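Local coordinates for actibind (Aspergillus niger, PDB 3D3Z), which probably cleaves RNA without strict base specificity but with a preference for adenylic acid, as a secreted fungal ribonuclease of the T2 family, at residues 186-191 / 198-203; 202-207 / 215-220. One frame throughout, in Å; residues are numbered along the deposited sequence.

Contact 1. Residues 186-191 / 198-203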
ATOM      1  N   PRO A 186      -4.218  14.140  -3.849  1.00 29.97           N
ATOM      2  CA  PRO A 186      -3.160  13.966  -2.868  1.00 28.29           C
ATOM      3  C   PRO A 186      -3.378  12.713  -2.032  1.00 26.57           C
ATOM      4  O   PRO A 186      -4.517  12.325  -1.824  1.00 25.39           O
ATOM      5  CB  PRO A 186      -3.274  15.218  -1.970  1.00 28.87           C
ATOM      6  CG  PRO A 186      -4.512  15.876  -2.339  1.00 29.11           C
ATOM      7  CD  PRO A 186      -5.057  15.326  -3.584  1.00 29.71           C
ATOM      8  N   PRO A 187      -2.287  12.110  -1.531  1.00 25.82           N
ATOM      9  CA  PRO A 187      -2.451  11.040  -0.519  1.00 25.73           C
ATOM     10  C   PRO A 187      -2.856  11.656   0.832  1.00 24.82           C
ATOM     11  O   PRO A 187      -2.712  12.856   1.005  1.00 25.41           O
ATOM     12  CB  PRO A 187      -1.053  10.434  -0.441  1.00 25.35           C
ATOM     13  CG  PRO A 187      -0.132  11.578  -0.804  1.00 25.46           C
ATOM     14  CD  PRO A 187      -0.869  12.372  -1.853  1.00 24.98           C
ATOM     15  N   TYR A 188      -3.356  10.863   1.770  1.00 23.79           N
ATOM     16  CA  TYR A 188      -3.122  11.167   3.176  1.00 23.62           C
ATOM     17  C   TYR A 188      -1.610  11.350   3.452  1.00 23.46           C
ATOM     18  O   TYR A 188      -0.784  10.520   3.075  1.00 23.69           O
ATOM     19  CB  TYR A 188      -3.711  10.098   4.083  1.00 23.80           C
ATOM     20  CG  TYR A 188      -3.308  10.256   5.516  1.00 24.86           C
ATOM     21  CD1 TYR A 188      -3.998  11.137   6.378  1.00 24.21           C
ATOM     22  CD2 TYR A 188      -2.222   9.544   6.033  1.00 23.34           C
ATOM     23  CE1 TYR A 188      -3.601  11.278   7.726  1.00 24.88           C
ATOM     24  CE2 TYR A 188      -1.827   9.682   7.359  1.00 24.21           C
ATOM     25  CZ  TYR A 188      -2.512  10.556   8.194  1.00 24.10           C
ATOM     26  OH  TYR A 188      -2.086  10.636   9.509  1.00 23.75           O
ATOM     27  N   VAL A 189      -1.264  12.468   4.108  1.00 22.77           N
ATOM     28  CA  VAL A 189       0.094  12.756   4.574  1.00 22.93           C
ATOM     29  C   VAL A 189       0.163  12.662   6.113  1.00 23.44           C
ATOM     30  O   VAL A 189      -0.481  13.445   6.817  1.00 23.25           O
ATOM     31  CB  VAL A 189       0.570  14.129   4.065  1.00 22.54           C
ATOM     32  CG1 VAL A 189       2.056  14.382   4.448  1.00 23.83           C
ATOM     33  CG2 VAL A 189       0.385  14.193   2.564  1.00 21.75           C
ATOM     34  N   GLY A 190       0.974  11.721   6.614  1.00 22.31           N
ATOM     35  CA  GLY A 190       1.086  11.442   8.039  1.00 22.44           C
ATOM     36  C   GLY A 190       2.434  11.882   8.578  1.00 22.61           C
ATOM     37  O   GLY A 190       3.461  11.636   7.951  1.00 22.22           O
ATOM     38  N   CYS A 191       2.417  12.605   9.706  1.00 22.87           N
ATOM     39  CA  CYS A 191       3.635  13.105  10.362  1.00 23.38           C
ATOM     40  C   CYS A 191       3.769  12.493  11.726  1.00 22.94           C
ATOM     41  O   CYS A 191       2.781  12.108  12.351  1.00 23.13           O
ATOM     42  CB  CYS A 191       3.593  14.639  10.516  1.00 23.93           C
ATOM     43  SG  CYS A 191       3.881  15.526   9.027  1.00 25.14           S
ATOM     44  N   GLN A 198       4.411   8.943   6.949  1.00 19.80           N
ATOM     45  CA  GLN A 198       3.491   7.990   6.302  1.00 20.32           C
ATOM     46  C   GLN A 198       2.710   8.644   5.163  1.00 20.06           C
ATOM     47  O   GLN A 198       2.391   9.853   5.235  1.00 19.96           O
ATOM     48  CB  GLN A 198       2.496   7.458   7.335  1.00 20.61           C
ATOM     49  CG  GLN A 198       3.144   6.622   8.476  1.00 22.30           C
ATOM     50  CD  GLN A 198       2.160   5.809   9.259  1.00 22.35           C
ATOM     51  OE1 GLN A 198       1.331   5.123   8.673  1.00 22.28           O
ATOM     52  NE2 GLN A 198       2.238   5.879  10.624  1.00 21.10           N
ATOM     53  N   LEU A 199       2.355   7.828   4.172  1.00 18.76           N
ATOM     54  CA  LEU A 199       1.534   8.222   3.018  1.00 19.69           C
ATOM     55  C   LEU A 199       0.488   7.126   2.737  1.00 20.57           C
ATOM     56  O   LEU A 199       0.791   5.892   2.815  1.00 16.81           O
ATOM     57  CB  LEU A 199       2.401   8.486   1.790  1.00 19.90           C
ATOM     58  CG  LEU A 199       3.452   9.609   1.791  1.00 21.85           C
ATOM     59  CD1 LEU A 199       4.268   9.596   0.514  1.00 19.37           C
ATOM     60  CD2 LEU A 199       2.792  11.000   2.003  1.00 18.59           C
ATOM     61  N   TYR A 200      -0.773   7.544   2.535  1.00 20.78           N
ATOM     62  CA  TYR A 200      -1.841   6.646   2.009  1.00 21.36           C
ATOM     63  C   TYR A 200      -2.374   7.182   0.679  1.00 22.74           C
ATOM     64  O   TYR A 200      -3.031   8.232   0.623  1.00 22.93           O
ATOM     65  CB  TYR A 200      -3.050   6.466   2.917  1.00 21.90           C
ATOM     66  CG  TYR A 200      -2.894   6.286   4.410  1.00 20.96           C
ATOM     67  CD1 TYR A 200      -1.695   5.856   5.020  1.00 22.12           C
ATOM     68  CD2 TYR A 200      -3.991   6.521   5.243  1.00 21.22           C
ATOM     69  CE1 TYR A 200      -1.617   5.697   6.392  1.00 22.44           C
ATOM     70  CE2 TYR A 200      -3.912   6.361   6.610  1.00 22.22           C
ATOM     71  CZ  TYR A 200      -2.738   5.939   7.188  1.00 22.59           C
ATOM     72  OH  TYR A 200      -2.699   5.775   8.565  1.00 22.53           O
ATOM     73  N   TYR A 201      -2.092   6.450  -0.394  1.00 21.92           N
ATOM     74  CA  TYR A 201      -2.654   6.744  -1.716  1.00 21.15           C
ATOM     75  C   TYR A 201      -3.921   5.927  -1.917  1.00 21.31           C
ATOM     76  O   TYR A 201      -3.879   4.698  -1.888  1.00 21.14           O
ATOM     77  CB  TYR A 201      -1.634   6.433  -2.797  1.00 19.94           C
ATOM     78  CG  TYR A 201      -0.346   7.222  -2.812  1.00 20.85           C
ATOM     79  CD1 TYR A 201      -0.221   8.384  -3.598  1.00 18.76           C
ATOM     80  CD2 TYR A 201       0.788   6.782  -2.139  1.00 18.55           C
ATOM     81  CE1 TYR A 201       0.980   9.062  -3.681  1.00 19.16           C
ATOM     82  CE2 TYR A 201       1.967   7.479  -2.211  1.00 19.36           C
ATOM     83  CZ  TYR A 201       2.044   8.637  -2.952  1.00 20.14           C
ATOM     84  OH  TYR A 201       3.211   9.336  -3.059  1.00 22.65           O
ATOM     85  N   TYR A 202      -5.051   6.620  -2.121  1.00 21.35           N
ATOM     86  CA  TYR A 202      -6.367   6.000  -2.255  1.00 21.20           C
ATOM     87  C   TYR A 202      -6.694   5.722  -3.720  1.00 21.43           C
ATOM     88  O   TYR A 202      -6.274   6.460  -4.639  1.00 21.85           O
ATOM     89  CB  TYR A 202      -7.476   6.870  -1.651  1.00 22.05           C
ATOM     90  CG  TYR A 202      -7.405   7.048  -0.139  1.00 21.88           C
ATOM     91  CD1 TYR A 202      -8.340   6.477   0.690  1.00 21.95           C
ATOM     92  CD2 TYR A 202      -6.400   7.823   0.452  1.00 24.88           C
ATOM     93  CE1 TYR A 202      -8.267   6.635   2.098  1.00 22.34           C
ATOM     94  CE2 TYR A 202      -6.331   8.002   1.860  1.00 21.86           C
ATOM     95  CZ  TYR A 202      -7.272   7.422   2.652  1.00 24.04           C
ATOM     96  OH  TYR A 202      -7.195   7.594   4.020  1.00 24.01           O
ATOM     97  N   PHE A 203      -7.406   4.617  -3.916  1.00 21.52           N
ATOM     98  CA  PHE A 203      -7.790   4.120  -5.246  1.00 20.49           C
ATOM     99  C   PHE A 203      -9.172   3.500  -5.185  1.00 19.87           C
ATOM    100  O   PHE A 203      -9.606   2.906  -4.177  1.00 20.08           O
ATOM    101  CB  PHE A 203      -6.848   3.006  -5.711  1.00 20.37           C
ATOM    102  CG  PHE A 203      -5.491   3.459  -6.053  1.00 18.80           C
ATOM    103  CD1 PHE A 203      -5.221   3.940  -7.313  1.00 19.54           C
ATOM    104  CD2 PHE A 203      -4.470   3.386  -5.110  1.00 18.36           C
ATOM    105  CE1 PHE A 203      -3.978   4.331  -7.635  1.00 19.53           C
ATOM    106  CE2 PHE A 203      -3.231   3.794  -5.433  1.00 21.12           C
ATOM    107  CZ  PHE A 203      -2.981   4.253  -6.691  1.00 19.69           C
TER
HETATM  108  O   HOH W   1      -5.563   9.829  -2.482  1.00 24.64           O

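Contact 2. Residues 202-207 / 215-220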
ATOM      1  N   TYR A 202      -5.051   6.620  -2.121  1.00 21.35           N
ATOM      2  CA  TYR A 202      -6.367   6.000  -2.255  1.00 21.20           C
ATOM      3  C   TYR A 202      -6.694   5.722  -3.720  1.00 21.43           C
ATOM      4  O   TYR A 202      -6.274   6.460  -4.639  1.00 21.85           O
ATOM      5  CB  TYR A 202      -7.476   6.870  -1.651  1.00 22.05           C
ATOM      6  CG  TYR A 202      -7.405   7.048  -0.139  1.00 21.88           C
ATOM      7  CD1 TYR A 202      -8.340   6.477   0.690  1.00 21.95           C
ATOM      8  CD2 TYR A 202      -6.400   7.823   0.452  1.00 24.88           C
ATOM      9  CE1 TYR A 202      -8.267   6.635   2.098  1.00 22.34           C
ATOM     10  CE2 TYR A 202      -6.331   8.002   1.860  1.00 21.86           C
ATOM     11  CZ  TYR A 202      -7.272   7.422   2.652  1.00 24.04           C
ATOM     12  OH  TYR A 202      -7.195   7.594   4.020  1.00 24.01           O
ATOM     13  N   PHE A 203      -7.406   4.617  -3.916  1.00 21.52           N
ATOM     14  CA  PHE A 203      -7.790   4.120  -5.246  1.00 20.49           C
ATOM     15  C   PHE A 203      -9.172   3.500  -5.185  1.00 19.87           C
ATOM     16  O   PHE A 203      -9.606   2.906  -4.177  1.00 20.08           O
ATOM     17  CB  PHE A 203      -6.848   3.006  -5.711  1.00 20.37           C
ATOM     18  CG  PHE A 203      -5.491   3.459  -6.053  1.00 18.80           C
ATOM     19  CD1 PHE A 203      -5.221   3.940  -7.313  1.00 19.54           C
ATOM     20  CD2 PHE A 203      -4.470   3.386  -5.110  1.00 18.36           C
ATOM     21  CE1 PHE A 203      -3.978   4.331  -7.635  1.00 19.53           C
ATOM     22  CE2 PHE A 203      -3.231   3.794  -5.433  1.00 21.12           C
ATOM     23  CZ  PHE A 203      -2.981   4.253  -6.691  1.00 19.69           C
ATOM     24  N   ASN A 204      -9.878   3.609  -6.291  1.00 21.28           N
ATOM     25  CA  ASN A 204     -10.986   2.703  -6.531  1.00 20.87           C
ATOM     26  C   ASN A 204     -10.540   1.756  -7.664  1.00 20.17           C
ATOM     27  O   ASN A 204      -9.579   2.050  -8.395  1.00 21.09           O
ATOM     28  CB  ASN A 204     -12.283   3.441  -6.875  1.00 21.59           C
ATOM     29  CG  ASN A 204     -12.774   4.409  -5.748  1.00 23.60           C
ATOM     30  OD1 ASN A 204     -12.839   4.074  -4.564  1.00 24.05           O
ATOM     31  ND2 ASN A 204     -13.139   5.591  -6.157  1.00 22.79           N
ATOM     32  N   VAL A 205     -11.237   0.630  -7.776  1.00 20.74           N
ATOM     33  CA  VAL A 205     -10.824  -0.527  -8.620  1.00 21.51           C
ATOM     34  C   VAL A 205     -11.948  -0.962  -9.574  1.00 22.40           C
ATOM     35  O   VAL A 205     -13.095  -1.124  -9.185  1.00 22.95           O
ATOM     36  CB  VAL A 205     -10.301  -1.724  -7.758  1.00 21.07           C
ATOM     37  CG1 VAL A 205      -9.864  -2.911  -8.644  1.00 20.32           C
ATOM     38  CG2 VAL A 205      -9.092  -1.253  -6.905  1.00 18.21           C
ATOM     39  N   LYS A 206     -11.559  -1.146 -10.835  1.00 23.78           N
ATOM     40  CA  LYS A 206     -12.390  -1.785 -11.859  1.00 24.94           C
ATOM     41  C   LYS A 206     -11.897  -3.222 -11.991  1.00 23.60           C
ATOM     42  O   LYS A 206     -10.753  -3.451 -12.349  1.00 24.22           O
ATOM     43  CB  LYS A 206     -12.226  -1.057 -13.181  1.00 25.76           C
ATOM     44  CG  LYS A 206     -12.700   0.396 -13.159  1.00 29.38           C
ATOM     45  CD  LYS A 206     -12.212   1.191 -14.390  1.00 29.39           C
ATOM     46  CE  LYS A 206     -13.133   0.996 -15.599  1.00 34.63           C
ATOM     47  NZ  LYS A 206     -14.534   1.539 -15.412  1.00 36.46           N
ATOM     48  N   GLY A 207     -12.752  -4.163 -11.628  1.00 23.68           N
ATOM     49  CA  GLY A 207     -12.400  -5.569 -11.622  1.00 23.53           C
ATOM     50  C   GLY A 207     -11.876  -6.092 -10.291  1.00 23.26           C
ATOM     51  O   GLY A 207     -12.335  -5.728  -9.198  1.00 20.90           O
ATOM     52  N   VAL A 215      -7.732   3.068 -10.084  1.00 24.68           N
ATOM     53  CA  VAL A 215      -8.039   4.454 -10.479  1.00 24.36           C
ATOM     54  C   VAL A 215      -7.881   5.370  -9.266  1.00 24.55           C
ATOM     55  O   VAL A 215      -8.576   5.177  -8.256  1.00 23.56           O
ATOM     56  CB  VAL A 215      -9.482   4.530 -11.036  1.00 24.39           C
ATOM     57  CG1 VAL A 215      -9.951   5.973 -11.268  1.00 24.98           C
ATOM     58  CG2 VAL A 215      -9.573   3.718 -12.332  1.00 23.14           C
ATOM     59  N   ALA A 216      -6.979   6.342  -9.393  1.00 25.15           N
ATOM     60  CA  ALA A 216      -6.608   7.263  -8.307  1.00 25.60           C
ATOM     61  C   ALA A 216      -7.854   7.946  -7.822  1.00 26.44           C
ATOM     62  O   ALA A 216      -8.651   8.425  -8.633  1.00 26.73           O
ATOM     63  CB  ALA A 216      -5.541   8.261  -8.761  1.00 26.03           C
ATOM     64  N   SER A 217      -8.085   7.893  -6.508  1.00 26.69           N
ATOM     65  CA  SER A 217      -9.297   8.440  -5.907  1.00 26.90           C
ATOM     66  C   SER A 217      -9.034   9.361  -4.715  1.00 26.71           C
ATOM     67  O   SER A 217      -7.917   9.489  -4.212  1.00 24.34           O
ATOM     68  CB  SER A 217     -10.262   7.338  -5.505  1.00 26.43           C
ATOM     69  OG  SER A 217      -9.772   6.533  -4.464  1.00 26.86           O
ATOM     70  N   GLU A 218     -10.089  10.028  -4.282  1.00 27.64           N
ATOM     71  CA  GLU A 218      -9.949  11.023  -3.222  1.00 29.96           C
ATOM     72  C   GLU A 218      -9.671  10.410  -1.838  1.00 29.14           C
ATOM     73  O   GLU A 218     -10.321   9.438  -1.404  1.00 29.49           O
ATOM     74  CB  GLU A 218     -11.206  11.914  -3.157  1.00 30.04           C
ATOM     75  CG  GLU A 218     -10.919  13.255  -2.545  1.00 33.22           C
ATOM     76  CD  GLU A 218     -12.043  14.229  -2.764  1.00 35.62           C
ATOM     77  OE1 GLU A 218     -12.192  14.688  -3.930  1.00 43.88           O
ATOM     78  OE2 GLU A 218     -12.759  14.536  -1.771  1.00 43.44           O
ATOM     79  N   ARG A 219      -8.709  11.012  -1.137  1.00 29.80           N
ATOM     80  CA  ARG A 219      -8.385  10.587   0.218  1.00 29.87           C
ATOM     81  C   ARG A 219      -9.574  10.738   1.157  1.00 30.52           C
ATOM     82  O   ARG A 219     -10.308  11.729   1.110  1.00 31.36           O
ATOM     83  CB  ARG A 219      -7.147  11.332   0.739  1.00 29.44           C
ATOM     84  CG  ARG A 219      -7.371  12.833   1.015  1.00 27.90           C
ATOM     85  CD  ARG A 219      -6.070  13.527   1.164  1.00 30.90           C
ATOM     86  NE  ARG A 219      -6.267  14.955   1.396  1.00 33.41           N
ATOM     87  CZ  ARG A 219      -5.273  15.820   1.559  1.00 35.74           C
ATOM     88  NH1 ARG A 219      -4.016  15.389   1.569  1.00 36.56           N
ATOM     89  NH2 ARG A 219      -5.541  17.118   1.749  1.00 36.88           N
ATOM     90  N   LEU A 220      -9.800   9.733   1.983  1.00 30.60           N
ATOM     91  CA  LEU A 220     -10.866   9.747   2.957  1.00 31.86           C
ATOM     92  C   LEU A 220     -10.341  10.230   4.352  1.00 32.93           C
ATOM     93  O   LEU A 220     -11.096  10.254   5.319  1.00 33.64           O
ATOM     94  CB  LEU A 220     -11.500   8.338   3.048  1.00 31.98           C
ATOM     95  CG  LEU A 220     -11.872   7.603   1.726  1.00 31.45           C
ATOM     96  CD1 LEU A 220     -12.286   6.140   1.961  1.00 32.61           C
ATOM     97  CD2 LEU A 220     -12.960   8.342   0.954  1.00 30.54           C
TER
HETATM   98  O   HOH W   1      -5.563   9.829  -2.482  1.00 24.64           O

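Contact 1. Residues 186-191 / 198-203
Tyr188 and Tyr200 lie side by side on one face of a beta hairpin, strands 188-192 and 195-206 of the antiparallel sheet of this T2 ribonuclease, and the first ring fits over the second. Tyr188 CD2 sits above the middle of the Tyr200 ring, 3.6 Å from Tyr200 CD2. The rings meet obliquely, their planes at 31° and their centroids 4.4 Å apart. The Tyr188 ring reaches this place because its CG is anti to the backbone N (chi1 171°). Beside it, Tyr188 CB lies against the edge of the Tyr202 ring, near its plane, 4.0 Å from Tyr202 CE2.

On the opposite face of the hairpin the bump is Pro187. Its CB rests over the face of the Tyr201 ring, 4.0 Å from the centroid and somewhat toward the rim, a CH-pi contact, and its CG meets Leu199 CD2. That same leucine methyl also touches Val189 CG2, joining proline and valine into one apolar strip.

Between the faces, the backbones run antiparallel. Tyr188 with Tyr200 and Gly190 with Gln198 are hydrogen-bonded pairs; the shortest bond, Gly190 N to Gln198 O, is 2.7 Å, whereas Tyr188 N to Tyr200 O is weak, bent to 124° at the hydrogen. Just before strand 188-192 begins, a water donates to Pro186 O and accepts from Tyr202 N.

Leu178 of helix 171-179 touches Pro187, Leu199 and Tyr201, and Leu171 of the same helix touches Val189. Strand 29-35 flanks strand 195-206, with backbone bonds to Leu199 and Tyr201. From strand 49-56, Trp54 meets Tyr200 edge-to-face and His51, a predicted active-site residue, packs against Gln198.

Contact 2. Residues 202-207 / 215-220
Asn204 and Val215 form the hydrogen-bonded pair of a second antiparallel beta hairpin, made by strands 195-206 and 213-216 in the central sheet of this T2 ribonuclease. Two backbone bonds close the pair: Val215 N to Asn204 O at 2.7 Å, and Asn204 N to Val215 O at 2.8 Å. Phe203 and Ala216 follow as a non-hydrogen-bonded pair, and their side chains diverge. Ser217 N then bonds to Tyr202 O, an oxygen whose position is less sure, and a water receives the N-H of Tyr202 and donates to Ser217 O.

The aromatic contacts are of two sorts. Under the hairpin's departing chain lies the Tyr202 ring, one face of which carries backbone instead of another ring: Arg219 CA makes a CH-pi contact 3.7 Å from the centroid, 22° off the normal, and Leu220 N stands over the same face. Phe203, by contrast, turns the edge of its ring to the carbonyl carbon of Val215.

Apolar packing extends the contact beyond the paired residues. Leu220 CG lies 3.8 Å from Tyr202 CE1, and at the other end Lys206 CD passes Val215 CG2 at 4.2 Å, while Lys206 NZ bonds to Ser9 O.

Charge is dealt with outside the hairpin. The Arg219 chain, extended from CG to NE, leads its guanidinium away from the Tyr202 ring, and there NH1 forms a salt bridge with Glu175 and NE one with Asp222.

Ser217 has its hydroxyl between its own backbone N and carbonyl carbon (chi1 66°), a rotation that leaves Ser217 OG 3.1 Å from Phe203 N, close but at an angle too poor for a hydrogen bond.

Strand 195-206 serves both contacts: 198-203 pairs with 186-191 in contact 1, and 202-207 pairs with 215-220 in contact 2, so Tyr202 and Phe203 belong to each. Their centres are 12 Å apart, and the two touch through a probable hydrogen bond of Arg219 NH1 to Pro187 O, 2.9 Å. One water links Pro186 O of contact 1 with Ser217 O of contact 2. Contact 1 is the nearer to the predicted active site: the Gln198 side chain comes about 4 Å from that of His51 and about 7 Å from the bound nucleoside analogue, and the Tyr200 side chain about 9 Å from that of His115. At the shared end, the Tyr202 side chain is about 11 Å from both histidines.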